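Local coordinates for reticulocyte binding protein (Streptococcus agalactiae COH1, PDB 3FAW) that probably hydrolyses alpha-1,6-glucosidic linkages in pullulan and in branched glucans, as a secreted, cell-wall-anchored streptococcal pullulanase with a TIM-barrel catalytic domain, at residues N575-D580 against R625-L630; N645-I650 against Y658-S663; I582-N587 against L649-K654; S330-Y335 against S666-N671; Q568-H573 against L603-I608. One frame throughout, in Å; residues are numbered along the deposited sequence.

Contact 1 sits in the middle of the set: its centre lies about 8 Å from that of contact 2, 11 Å from contact 3, 14 Å from contact 4 and 15 Å from contact 5. Contacts 1 and 3 both use helix 578-586, and contacts 2 and 3 share Leu649 and Ile650, where the first strand of the 647-660 hairpin runs into its loop. Backbone pairs Leu629-Tyr658 and Lys627-Ile660 tie that hairpin to contact 1. Contact 4 is closest to a metal, the Ser332 side chain lying about 9 Å from a bound calcium; Asn645 of contact 2 is about 10 Å from one. Contact 5 lies deeper, between the end of barrel strand 566-568 and helix 590-609.

Contact 1: residues N575-D580 against R625-L630; sequences NLTLHD and RTKRLL
Asp580 and Thr626 cross at about a right angle, presenting the carboxylate of the one to the hydroxyl of the other. Thr626 OG1 donates to Asp580 OD1 at 2.6 Å, and the backbone N of Lys627 reaches Asp580 OD2 at 2.8 Å in a nearly straight bond; each carboxylate oxygen accepts through its syn lone pair. His579 brings ND1 to Asp580 OD1 at 3.0 Å; the oxygen lies in the imidazole plane but is met on its anti side, 24° out of the carboxylate plane. The carboxylate is held by three donors, which should fix its rotation. Thr577 faces Arg625 instead: its OG1, at chi1 69°, donates to Arg625 O at 2.7 Å from outside the carbonyl plane. The methyl CG2 of Thr577 rests on the extended Lys627 chain, 3.8 Å from CG. Lys627 NZ bonds to Ser663 OG and is linked to Asn575 O by one water and possibly by a second, while another water joins His579 N to Arg625 O. Thr577 OG1 also accepts from Asp580 N, so one hydroxyl both caps the helix and grips the opposite loop. This is an N-capped helix start, bound to the loop after the eighth TIM-barrel strand.

Contact 2: residues N645-I650 against Y658-S663; sequences NKATLI and YFIHDS
A chi1 of 62° puts His661 CG between its own backbone N and carbonyl carbon, turning one face of the ring over Lys646 O. Thr648 has OG1 beside its backbone N, which brings the hydroxyl to the same ring: His661 ND1 donates to Thr648 OG1 at 2.9 Å, though the bond is bent and weak. Strands 647-649 and 658-660 run antiparallel. Thr648 and Phe659 form a hydrogen-bonded pair, Thr648 N to Phe659 O at 2.6 Å and Phe659 N to Thr648 O at 2.8 Å; His661 N adds a bond to Lys646 O at 3.0 Å. On the opposite side of the sheet from Thr648 and Phe659, Leu649 lays CD1 over the Tyr658 ring in a CH-pi contact, 3.9 Å from the centroid and 20° off the normal. Tyr658 OH is bonded to Val638 N. Along that face Ala647 CB meets Ile660 CD1 at 3.8 Å. Past the strands, Lys646 and Asp662 lie side by side, and their ion pair, Lys646 NZ to Asp662 OD2, is long at 3.8 Å. The arrangement is that of a short two-stranded antiparallel beta hairpin, whose second strand also bonds through its backbone to Lys627 and Leu629.

Contact 3: residues I582-N587 against L649-K654; sequences IAKSIN and LIEAVK
The ammonium group of Lys584 is held by two acceptors, one at the end of strand 647-649 and one in the loop after it. Leu649 O lies 2.7 Å from Lys584 NZ, with the nitrogen nearly in line with the carbonyl bond, and Glu651 OE1 completes a weaker salt bridge at 3.3 Å to NZ. CG is anti to the backbone N of the lysine (chi1 169°), and a bend at chi2 of 62° swings the rest of the chain toward Leu649 O. Glu651, an exposed residue, bends at its own chi2 so that OE1 faces the ammonium. Nearer the helix backbone, the aliphatic part of Lys584 packs on Ile650, whose CG1 is 3.6 Å from Lys584 CA. At the end of the helix Asn587 lies against Ala652, with Ala652 CB 3.2 Å from Asn587 O. The loop is kept in shape by a type I turn from Ile650 to Val653, closed by Val653 N to Ile650 O at 3.2 Å. Lys654 N bonds to Asp589 OD2 beyond the helix. Asn587, with positive phi, is the C-prime residue of a Schellman motif ending helix 578-586, and the hairpin loop docks against this terminus.

Contact 4: residues S330-Y335 against S666-N671; sequences SRSTAY and SSDAIN
Ser667 OG donates to Ala334 O at 2.7 Å, in the plane of that carbonyl. Ser667 is the N-cap residue of helix 668-671, its OG accepting a weak bond from Ile670 N. Asp668 follows: its N bonds nearly straight to Ser332 OG at 2.8 Å, an oxygen that a chi1 of 42° puts between its own backbone N and carbonyl carbon. The carboxylate OD2 accepts from Ser332 N at 3.2 Å, met on the anti side and 21° out of the carboxylate plane. Arg276, just after the first barrel strand, also takes up OD2 in a salt bridge. Arg331, whose guanidinium goes to Asp285 and Ser280, crosses the Asp668 side chain at about a right angle, its CG near OD2. The helix start thus binds the long loop after the second barrel strand, near the calcium site of Asn340, Tyr342 and Asp665. Ala669 gives N to Ser332 O at 3.2 Å and places its CB over the centre of the Tyr335 ring, 3.5 Å from the centroid and 3° off the normal, a CH-pi contact. Ile670 then comes to the edge of that ring, its CD1 lying 3.9 Å from Tyr335 CD1.

Contact 5: residues Q568-H573 against L603-I608; sequences QYIAAH and LGNVMI
Ile608 and Ile570 bury the most surface here, sliding past each other in opposite directions. Ile608 CD1 lies 3.8 Å from Ile570 CG2, and CG1 of each comes to 3.9 Å from CG1 of the other, so the two side chains touch at CG1 and at the CD1-CG2 pair. A chi1 of 52° puts Ile570 CG1 between its backbone N and carbonyl carbon, and CD1 extends from there to the helix, 3.7 Å from Gly604 O. Gly604 has no side chain to hold the methyl away, which lets Ile570 rest directly on the helix backbone. Ile608 also turns onto the backbone of the opposing segment: CD1 is 3.7 Å from Tyr569 N, and CG2 is 3.8 Å from Gln568 O. Gln568 ranks third; its CB is 4.2 Å from Ile608 CD1, whereas its amide leads off to bond through NE2 with Asn550 O and Gln612 O. Ile520 packs on Ile608, and Leu524 and Leu578 pack on Ile570. The end of strand 566-568 and the loop after it thus pack on helix 590-609: strands 566-568 and 614-618 are parallel neighbours, joined through helices 578-586 and 590-609, a beta-alpha-beta crossover of the TIM barrel.

Contact 1: residues N575-D580 against R625-L630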
# COMPACT_ATOMS: atom_id res chain seq x y z
N ASN A 575 -11.50 -4.26 5.21
CA ASN A 575 -12.52 -5.28 5.48
C ASN A 575 -12.64 -5.64 6.97
O ASN A 575 -11.98 -5.03 7.81
CB ASN A 575 -12.27 -6.52 4.60
CG ASN A 575 -12.13 -6.17 3.13
OD1 ASN A 575 -13.08 -5.68 2.51
ND2 ASN A 575 -10.96 -6.42 2.57
N LEU A 576 -13.51 -6.60 7.31
CA LEU A 576 -13.69 -7.00 8.72
C LEU A 576 -12.41 -7.59 9.30
O LEU A 576 -11.65 -8.25 8.58
CB LEU A 576 -14.83 -8.02 8.85
CG LEU A 576 -16.25 -7.56 8.52
CD1 LEU A 576 -17.19 -8.75 8.43
CD2 LEU A 576 -16.75 -6.54 9.54
N THR A 577 -12.18 -7.37 10.59
CA THR A 577 -11.07 -8.03 11.29
C THR A 577 -11.32 -9.54 11.31
O THR A 577 -12.45 -9.99 11.13
CB THR A 577 -10.89 -7.54 12.75
OG1 THR A 577 -11.99 -7.99 13.56
CG2 THR A 577 -10.77 -6.01 12.84
N LEU A 578 -10.25 -10.30 11.55
CA LEU A 578 -10.35 -11.76 11.61
C LEU A 578 -11.37 -12.23 12.65
O LEU A 578 -12.14 -13.16 12.39
CB LEU A 578 -8.97 -12.37 11.90
CG LEU A 578 -8.89 -13.90 11.89
CD1 LEU A 578 -9.49 -14.47 10.61
CD2 LEU A 578 -7.45 -14.35 12.09
N HIS A 579 -11.36 -11.60 13.82
CA HIS A 579 -12.33 -11.91 14.88
C HIS A 579 -13.77 -11.66 14.42
O HIS A 579 -14.64 -12.52 14.55
CB HIS A 579 -12.02 -11.05 16.11
CG HIS A 579 -13.04 -11.19 17.21
ND1 HIS A 579 -14.17 -10.40 17.27
CD2 HIS A 579 -13.09 -12.01 18.28
CE1 HIS A 579 -14.88 -10.74 18.33
NE2 HIS A 579 -14.25 -11.72 18.96
N ASP A 580 -14.00 -10.46 13.87
CA ASP A 580 -15.34 -10.02 13.50
C ASP A 580 -15.93 -10.81 12.33
O ASP A 580 -17.13 -11.08 12.30
CB ASP A 580 -15.34 -8.52 13.18
CG ASP A 580 -15.06 -7.65 14.40
OD1 ASP A 580 -15.07 -8.14 15.54
OD2 ASP A 580 -14.83 -6.44 14.20
N ARG A 625 -8.52 -8.62 17.56
CA ARG A 625 -8.98 -7.24 17.45
C ARG A 625 -10.38 -7.13 16.84
O ARG A 625 -10.73 -7.86 15.91
CB ARG A 625 -7.97 -6.46 16.59
CG ARG A 625 -8.28 -4.99 16.35
CD ARG A 625 -7.14 -4.36 15.57
NE ARG A 625 -7.47 -3.02 15.10
CZ ARG A 625 -6.60 -2.19 14.52
NH1 ARG A 625 -5.34 -2.54 14.33
NH2 ARG A 625 -7.02 -0.99 14.13
N THR A 626 -11.18 -6.21 17.38
CA THR A 626 -12.56 -6.01 16.95
C THR A 626 -12.83 -4.54 16.60
O THR A 626 -12.20 -3.63 17.16
CB THR A 626 -13.57 -6.46 18.03
OG1 THR A 626 -14.90 -6.41 17.50
CG2 THR A 626 -13.48 -5.56 19.26
N LYS A 627 -13.79 -4.34 15.69
CA LYS A 627 -14.25 -3.01 15.31
C LYS A 627 -15.77 -2.89 15.48
O LYS A 627 -16.47 -2.37 14.61
CB LYS A 627 -13.85 -2.70 13.86
CG LYS A 627 -12.34 -2.65 13.64
CD LYS A 627 -11.96 -2.30 12.21
CE LYS A 627 -10.44 -2.26 12.06
NZ LYS A 627 -9.98 -2.10 10.65
N ARG A 628 -16.26 -3.37 16.62
CA ARG A 628 -17.69 -3.34 16.94
C ARG A 628 -18.13 -1.90 17.23
O ARG A 628 -17.43 -1.16 17.92
CB ARG A 628 -18.01 -4.23 18.15
CG ARG A 628 -19.50 -4.58 18.28
CD ARG A 628 -19.91 -4.89 19.72
NE ARG A 628 -19.49 -6.21 20.18
CZ ARG A 628 -20.29 -7.19 20.61
NH1 ARG A 628 -21.61 -7.04 20.65
NH2 ARG A 628 -19.77 -8.34 21.01
N LEU A 629 -19.29 -1.52 16.70
CA LEU A 629 -19.83 -0.17 16.87
C LEU A 629 -20.61 -0.07 18.18
O LEU A 629 -21.82 -0.30 18.22
CB LEU A 629 -20.72 0.18 15.67
CG LEU A 629 -21.18 1.64 15.51
CD1 LEU A 629 -20.01 2.56 15.20
CD2 LEU A 629 -22.24 1.72 14.42
N LEU A 630 -19.89 0.27 19.25
CA LEU A 630 -20.49 0.45 20.58
C LEU A 630 -21.10 1.85 20.75
O LEU A 630 -20.76 2.59 21.68
CB LEU A 630 -19.44 0.22 21.68
CG LEU A 630 -18.79 -1.17 21.74
CD1 LEU A 630 -17.68 -1.19 22.77
CD2 LEU A 630 -19.83 -2.23 22.05
O HOH W 1 -9.82 -4.98 9.62
O HOH W 2 -11.54 -1.80 8.01
O HOH W 3 -9.02 -9.95 14.76

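Contact 2: residues N645-I650 against Y658-S663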
# COMPACT_ATOMS: atom_id res chain seq x y z
N ASN A 645 -22.62 3.84 8.57
CA ASN A 645 -21.74 3.78 7.41
C ASN A 645 -20.72 2.64 7.51
O ASN A 645 -20.11 2.45 8.56
CB ASN A 645 -21.00 5.11 7.23
CG ASN A 645 -20.24 5.20 5.92
OD1 ASN A 645 -20.77 4.84 4.86
ND2 ASN A 645 -19.00 5.67 5.99
N LYS A 646 -20.57 1.89 6.42
CA LYS A 646 -19.53 0.86 6.30
C LYS A 646 -19.58 -0.20 7.41
O LYS A 646 -18.54 -0.69 7.87
CB LYS A 646 -18.14 1.51 6.27
CG LYS A 646 -17.93 2.51 5.12
CD LYS A 646 -18.04 1.83 3.75
CE LYS A 646 -17.66 2.79 2.63
NZ LYS A 646 -17.76 2.13 1.30
N ALA A 647 -20.80 -0.56 7.81
CA ALA A 647 -21.04 -1.49 8.91
C ALA A 647 -21.67 -2.80 8.43
O ALA A 647 -22.39 -2.83 7.44
CB ALA A 647 -21.92 -0.85 9.96
N THR A 648 -21.37 -3.87 9.16
CA THR A 648 -21.91 -5.20 8.85
C THR A 648 -22.69 -5.70 10.06
O THR A 648 -22.19 -5.68 11.18
CB THR A 648 -20.78 -6.19 8.51
OG1 THR A 648 -20.17 -5.81 7.26
CG2 THR A 648 -21.30 -7.62 8.41
N LEU A 649 -23.92 -6.15 9.81
CA LEU A 649 -24.80 -6.66 10.86
C LEU A 649 -24.55 -8.14 11.10
O LEU A 649 -24.50 -8.93 10.16
CB LEU A 649 -26.27 -6.46 10.44
CG LEU A 649 -27.37 -6.89 11.42
CD1 LEU A 649 -27.46 -5.94 12.62
CD2 LEU A 649 -28.71 -6.96 10.69
N ILE A 650 -24.36 -8.50 12.36
CA ILE A 650 -24.37 -9.90 12.79
C ILE A 650 -25.70 -10.15 13.50
O ILE A 650 -25.94 -9.63 14.58
CB ILE A 650 -23.19 -10.23 13.73
CG1 ILE A 650 -21.86 -10.22 12.96
CG2 ILE A 650 -23.36 -11.61 14.36
CD1 ILE A 650 -21.51 -8.91 12.32
N TYR A 658 -23.69 -4.19 15.07
CA TYR A 658 -22.97 -3.70 13.89
C TYR A 658 -21.45 -3.68 14.10
O TYR A 658 -20.96 -3.23 15.14
CB TYR A 658 -23.47 -2.31 13.50
CG TYR A 658 -24.90 -2.29 13.01
CD1 TYR A 658 -25.21 -2.65 11.70
CD2 TYR A 658 -25.94 -1.90 13.85
CE1 TYR A 658 -26.53 -2.63 11.24
CE2 TYR A 658 -27.26 -1.87 13.40
CZ TYR A 658 -27.55 -2.24 12.09
OH TYR A 658 -28.85 -2.23 11.64
N PHE A 659 -20.72 -4.18 13.10
CA PHE A 659 -19.26 -4.22 13.10
C PHE A 659 -18.75 -3.52 11.84
O PHE A 659 -19.30 -3.71 10.75
CB PHE A 659 -18.76 -5.67 13.12
CG PHE A 659 -19.18 -6.46 14.35
CD1 PHE A 659 -18.26 -6.81 15.32
CD2 PHE A 659 -20.50 -6.86 14.52
CE1 PHE A 659 -18.63 -7.54 16.44
CE2 PHE A 659 -20.89 -7.59 15.63
CZ PHE A 659 -19.96 -7.93 16.60
N ILE A 660 -17.69 -2.73 11.97
CA ILE A 660 -17.19 -1.91 10.86
C ILE A 660 -16.23 -2.69 9.97
O ILE A 660 -15.23 -3.23 10.45
CB ILE A 660 -16.51 -0.62 11.37
CG1 ILE A 660 -17.47 0.20 12.24
CG2 ILE A 660 -16.00 0.22 10.20
CD1 ILE A 660 -18.81 0.52 11.59
N HIS A 661 -16.54 -2.74 8.68
CA HIS A 661 -15.71 -3.43 7.69
C HIS A 661 -14.85 -2.48 6.86
O HIS A 661 -14.06 -2.92 6.03
CB HIS A 661 -16.58 -4.29 6.75
CG HIS A 661 -17.57 -3.51 5.95
ND1 HIS A 661 -18.88 -3.36 6.33
CD2 HIS A 661 -17.44 -2.84 4.78
CE1 HIS A 661 -19.52 -2.63 5.43
NE2 HIS A 661 -18.66 -2.30 4.48
N ASP A 662 -15.00 -1.17 7.06
CA ASP A 662 -14.16 -0.19 6.36
C ASP A 662 -13.97 1.03 7.25
O ASP A 662 -14.73 2.00 7.18
CB ASP A 662 -14.80 0.18 5.01
CG ASP A 662 -13.95 1.12 4.17
OD1 ASP A 662 -12.78 1.40 4.53
OD2 ASP A 662 -14.45 1.58 3.13
N SER A 663 -12.94 0.98 8.09
CA SER A 663 -12.76 1.96 9.16
C SER A 663 -11.83 3.13 8.79
O SER A 663 -11.22 3.74 9.67
CB SER A 663 -12.28 1.26 10.43
OG SER A 663 -11.00 0.68 10.26

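Contact 3: residues I582-N587 against L649-K654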
# COMPACT_ATOMS: atom_id res chain seq x y z
N ILE A 582 -15.08 -13.95 11.55
CA ILE A 582 -15.38 -15.27 12.11
C ILE A 582 -16.74 -15.27 12.80
O ILE A 582 -17.55 -16.16 12.56
CB ILE A 582 -14.28 -15.73 13.09
CG1 ILE A 582 -13.03 -16.18 12.32
CG2 ILE A 582 -14.78 -16.88 13.97
CD1 ILE A 582 -11.80 -16.38 13.18
N ALA A 583 -16.99 -14.27 13.65
CA ALA A 583 -18.27 -14.15 14.37
C ALA A 583 -19.45 -13.97 13.41
O ALA A 583 -20.53 -14.52 13.64
CB ALA A 583 -18.21 -12.99 15.36
N LYS A 584 -19.22 -13.19 12.35
CA LYS A 584 -20.22 -12.99 11.30
C LYS A 584 -20.47 -14.28 10.52
O LYS A 584 -21.62 -14.64 10.26
CB LYS A 584 -19.78 -11.88 10.34
CG LYS A 584 -20.62 -11.77 9.06
CD LYS A 584 -22.08 -11.43 9.34
CE LYS A 584 -22.88 -11.33 8.05
NZ LYS A 584 -24.30 -10.95 8.31
N SER A 585 -19.39 -14.97 10.17
CA SER A 585 -19.47 -16.17 9.32
C SER A 585 -20.22 -17.32 9.99
O SER A 585 -21.01 -18.01 9.33
CB SER A 585 -18.08 -16.62 8.89
OG SER A 585 -17.48 -15.64 8.05
N ILE A 586 -19.98 -17.53 11.28
CA ILE A 586 -20.70 -18.54 12.06
C ILE A 586 -22.01 -18.00 12.66
O ILE A 586 -22.79 -18.77 13.22
CB ILE A 586 -19.82 -19.13 13.21
CG1 ILE A 586 -19.57 -18.09 14.32
CG2 ILE A 586 -18.50 -19.65 12.66
CD1 ILE A 586 -18.59 -18.55 15.40
N ASN A 587 -22.23 -16.69 12.55
CA ASN A 587 -23.40 -16.02 13.12
C ASN A 587 -23.57 -16.27 14.62
O ASN A 587 -24.57 -16.84 15.06
CB ASN A 587 -24.68 -16.40 12.36
CG ASN A 587 -25.89 -15.56 12.77
OD1 ASN A 587 -26.99 -16.08 12.97
ND2 ASN A 587 -25.68 -14.25 12.90
N LEU A 649 -23.92 -6.15 9.81
CA LEU A 649 -24.80 -6.66 10.86
C LEU A 649 -24.55 -8.14 11.10
O LEU A 649 -24.50 -8.93 10.16
CB LEU A 649 -26.27 -6.46 10.44
CG LEU A 649 -27.37 -6.89 11.42
CD1 LEU A 649 -27.46 -5.94 12.62
CD2 LEU A 649 -28.71 -6.96 10.69
N ILE A 650 -24.36 -8.50 12.36
CA ILE A 650 -24.37 -9.90 12.79
C ILE A 650 -25.70 -10.15 13.50
O ILE A 650 -25.94 -9.63 14.58
CB ILE A 650 -23.19 -10.23 13.73
CG1 ILE A 650 -21.86 -10.22 12.96
CG2 ILE A 650 -23.36 -11.61 14.36
CD1 ILE A 650 -21.51 -8.91 12.32
N GLU A 651 -26.56 -10.95 12.86
CA GLU A 651 -27.94 -11.14 13.30
C GLU A 651 -28.06 -11.72 14.72
O GLU A 651 -29.01 -11.40 15.43
CB GLU A 651 -28.70 -12.03 12.31
CG GLU A 651 -29.13 -11.33 11.01
CD GLU A 651 -28.04 -11.26 9.95
OE1 GLU A 651 -26.90 -11.72 10.20
OE2 GLU A 651 -28.32 -10.74 8.85
N ALA A 652 -27.11 -12.57 15.11
CA ALA A 652 -27.17 -13.27 16.40
C ALA A 652 -26.84 -12.39 17.60
O ALA A 652 -27.09 -12.78 18.74
CB ALA A 652 -26.24 -14.49 16.38
N VAL A 653 -26.26 -11.22 17.35
CA VAL A 653 -25.89 -10.30 18.43
C VAL A 653 -27.10 -9.51 18.93
O VAL A 653 -27.87 -8.96 18.14
CB VAL A 653 -24.78 -9.32 17.98
CG1 VAL A 653 -24.50 -8.29 19.07
CG2 VAL A 653 -23.51 -10.09 17.63
N LYS A 654 -27.26 -9.47 20.26
CA LYS A 654 -28.40 -8.81 20.89
C LYS A 654 -28.15 -7.32 21.11
O LYS A 654 -28.95 -6.48 20.70
CB LYS A 654 -28.72 -9.47 22.23
CG LYS A 654 -29.07 -10.95 22.13
CD LYS A 654 -29.54 -11.50 23.47
CE LYS A 654 -29.91 -12.97 23.38
NZ LYS A 654 -28.72 -13.83 23.16

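Contact 4: residues S330-Y335 against S666-N671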
# COMPACT_ATOMS: atom_id res chain seq x y z
N SER A 330 -6.73 15.55 19.03
CA SER A 330 -7.70 15.07 20.01
C SER A 330 -8.22 13.67 19.69
O SER A 330 -8.40 13.32 18.52
CB SER A 330 -8.88 16.05 20.14
OG SER A 330 -9.67 16.07 18.96
N ARG A 331 -8.44 12.89 20.74
CA ARG A 331 -9.04 11.57 20.63
C ARG A 331 -10.53 11.68 20.33
O ARG A 331 -11.25 12.46 20.97
CB ARG A 331 -8.83 10.80 21.94
CG ARG A 331 -9.39 9.38 21.92
CD ARG A 331 -9.25 8.70 23.28
NE ARG A 331 -7.86 8.35 23.56
CZ ARG A 331 -7.08 8.88 24.51
NH1 ARG A 331 -7.53 9.84 25.32
NH2 ARG A 331 -5.83 8.45 24.65
N SER A 332 -10.99 10.91 19.35
CA SER A 332 -12.40 10.78 19.05
C SER A 332 -12.92 9.58 19.84
O SER A 332 -12.59 8.43 19.53
CB SER A 332 -12.63 10.59 17.54
OG SER A 332 -11.67 9.71 16.97
N THR A 333 -13.72 9.86 20.86
CA THR A 333 -14.10 8.86 21.86
C THR A 333 -15.45 8.21 21.59
O THR A 333 -15.71 7.10 22.06
CB THR A 333 -14.13 9.49 23.26
OG1 THR A 333 -15.07 10.57 23.28
CG2 THR A 333 -12.75 10.03 23.63
N ALA A 334 -16.32 8.90 20.85
CA ALA A 334 -17.57 8.32 20.39
C ALA A 334 -17.29 7.27 19.32
O ALA A 334 -16.35 7.40 18.54
CB ALA A 334 -18.50 9.40 19.84
N TYR A 335 -18.10 6.21 19.31
CA TYR A 335 -17.99 5.17 18.29
C TYR A 335 -18.77 5.59 17.05
O TYR A 335 -20.00 5.51 17.02
CB TYR A 335 -18.52 3.83 18.81
CG TYR A 335 -17.62 3.17 19.83
CD1 TYR A 335 -16.84 2.07 19.49
CD2 TYR A 335 -17.56 3.64 21.14
CE1 TYR A 335 -16.02 1.45 20.43
CE2 TYR A 335 -16.74 3.03 22.09
CZ TYR A 335 -15.97 1.94 21.73
OH TYR A 335 -15.16 1.33 22.65
N SER A 666 -13.28 6.18 10.59
CA SER A 666 -13.87 5.82 11.88
C SER A 666 -13.07 6.44 13.02
O SER A 666 -11.91 6.82 12.84
CB SER A 666 -13.92 4.30 12.06
OG SER A 666 -14.86 3.70 11.19
N SER A 667 -13.69 6.51 14.19
CA SER A 667 -13.08 7.14 15.36
C SER A 667 -11.94 6.31 15.94
O SER A 667 -11.75 5.15 15.58
CB SER A 667 -14.14 7.35 16.44
OG SER A 667 -14.61 6.11 16.93
N ASP A 668 -11.20 6.93 16.86
CA ASP A 668 -10.20 6.22 17.65
C ASP A 668 -10.83 5.12 18.50
O ASP A 668 -10.20 4.09 18.74
CB ASP A 668 -9.44 7.18 18.56
CG ASP A 668 -8.52 8.10 17.78
OD1 ASP A 668 -7.80 7.61 16.89
OD2 ASP A 668 -8.53 9.32 18.07
N ALA A 669 -12.07 5.34 18.95
CA ALA A 669 -12.82 4.31 19.68
C ALA A 669 -12.92 3.00 18.88
O ALA A 669 -12.77 1.91 19.43
CB ALA A 669 -14.22 4.82 20.02
N ILE A 670 -13.16 3.13 17.58
CA ILE A 670 -13.20 1.99 16.67
C ILE A 670 -11.80 1.47 16.34
O ILE A 670 -11.57 0.26 16.36
CB ILE A 670 -13.91 2.36 15.33
CG1 ILE A 670 -15.42 2.51 15.54
CG2 ILE A 670 -13.62 1.31 14.26
CD1 ILE A 670 -16.14 1.19 15.77
N ASN A 671 -10.88 2.39 16.06
CA ASN A 671 -9.61 2.05 15.41
C ASN A 671 -8.42 1.74 16.33
O ASN A 671 -7.39 1.27 15.85
CB ASN A 671 -9.20 3.17 14.44
CG ASN A 671 -9.89 3.06 13.09
OD1 ASN A 671 -9.84 1.87 12.50
ND2 ASN A 671 -10.46 4.03 12.59

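Contact 5: residues Q568-H573 against L603-I608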
# COMPACT_ATOMS: atom_id res chain seq x y z
N GLN A 568 0.96 -14.49 2.03
CA GLN A 568 -0.12 -15.25 2.67
C GLN A 568 -0.77 -14.42 3.77
O GLN A 568 -0.09 -13.97 4.70
CB GLN A 568 0.41 -16.55 3.28
CG GLN A 568 1.20 -17.46 2.33
CD GLN A 568 0.32 -18.27 1.39
OE1 GLN A 568 -0.78 -17.86 1.03
NE2 GLN A 568 0.82 -19.44 0.99
N TYR A 569 -2.08 -14.23 3.68
CA TYR A 569 -2.82 -13.47 4.69
C TYR A 569 -4.28 -13.87 4.78
O TYR A 569 -4.85 -14.44 3.84
CB TYR A 569 -2.70 -11.96 4.43
CG TYR A 569 -3.67 -11.36 3.43
CD1 TYR A 569 -3.88 -11.93 2.18
CD2 TYR A 569 -4.35 -10.18 3.73
CE1 TYR A 569 -4.76 -11.35 1.25
CE2 TYR A 569 -5.22 -9.60 2.82
CZ TYR A 569 -5.42 -10.18 1.59
OH TYR A 569 -6.28 -9.59 0.69
N ILE A 570 -4.88 -13.58 5.93
CA ILE A 570 -6.32 -13.74 6.13
C ILE A 570 -7.00 -12.47 6.67
O ILE A 570 -8.22 -12.41 6.74
CB ILE A 570 -6.65 -14.96 7.03
CG1 ILE A 570 -5.86 -14.92 8.35
CG2 ILE A 570 -6.38 -16.25 6.27
CD1 ILE A 570 -6.20 -16.03 9.32
N ALA A 571 -6.21 -11.46 7.02
CA ALA A 571 -6.76 -10.16 7.44
C ALA A 571 -5.78 -9.02 7.19
O ALA A 571 -4.58 -9.24 7.01
CB ALA A 571 -7.14 -10.20 8.90
N ALA A 572 -6.32 -7.81 7.19
CA ALA A 572 -5.54 -6.58 7.00
C ALA A 572 -6.37 -5.41 7.49
O ALA A 572 -7.47 -5.60 8.01
CB ALA A 572 -5.17 -6.41 5.54
N HIS A 573 -5.87 -4.19 7.31
CA HIS A 573 -6.59 -2.99 7.72
C HIS A 573 -7.95 -2.87 7.02
O HIS A 573 -8.90 -2.34 7.60
CB HIS A 573 -5.75 -1.73 7.48
CG HIS A 573 -5.63 -1.36 6.03
ND1 HIS A 573 -4.59 -1.79 5.24
CD2 HIS A 573 -6.43 -0.61 5.24
CE1 HIS A 573 -4.76 -1.32 4.01
NE2 HIS A 573 -5.87 -0.60 3.98
N LEU A 603 -6.81 -21.31 14.73
CA LEU A 603 -6.64 -22.21 13.59
C LEU A 603 -6.16 -21.45 12.35
O LEU A 603 -5.26 -21.91 11.66
CB LEU A 603 -7.94 -22.96 13.26
CG LEU A 603 -8.46 -23.94 14.31
CD1 LEU A 603 -9.66 -24.69 13.76
CD2 LEU A 603 -7.37 -24.92 14.77
N GLY A 604 -6.77 -20.30 12.09
CA GLY A 604 -6.37 -19.43 10.99
C GLY A 604 -4.92 -18.98 11.07
O GLY A 604 -4.21 -19.00 10.06
N ASN A 605 -4.49 -18.59 12.27
CA ASN A 605 -3.11 -18.15 12.48
C ASN A 605 -2.10 -19.29 12.33
O ASN A 605 -1.00 -19.09 11.83
CB ASN A 605 -2.95 -17.48 13.85
CG ASN A 605 -3.61 -16.11 13.92
OD1 ASN A 605 -4.22 -15.64 12.95
ND2 ASN A 605 -3.49 -15.45 15.08
N VAL A 606 -2.49 -20.49 12.77
CA VAL A 606 -1.66 -21.68 12.56
C VAL A 606 -1.39 -21.90 11.07
O VAL A 606 -0.25 -22.11 10.66
CB VAL A 606 -2.32 -22.95 13.14
CG1 VAL A 606 -1.62 -24.20 12.63
CG2 VAL A 606 -2.31 -22.92 14.66
N MET A 607 -2.45 -21.85 10.27
CA MET A 607 -2.35 -22.15 8.84
C MET A 607 -1.49 -21.12 8.09
O MET A 607 -0.65 -21.51 7.28
CB MET A 607 -3.75 -22.28 8.22
CG MET A 607 -4.52 -23.48 8.77
SD MET A 607 -6.10 -23.80 7.98
CE MET A 607 -6.95 -22.27 8.30
N ILE A 608 -1.66 -19.84 8.39
CA ILE A 608 -0.84 -18.79 7.76
C ILE A 608 0.64 -18.93 8.14
O ILE A 608 1.52 -18.80 7.29
CB ILE A 608 -1.34 -17.36 8.13
CG1 ILE A 608 -2.70 -17.08 7.50
CG2 ILE A 608 -0.33 -16.29 7.68
CD1 ILE A 608 -2.72 -17.12 5.96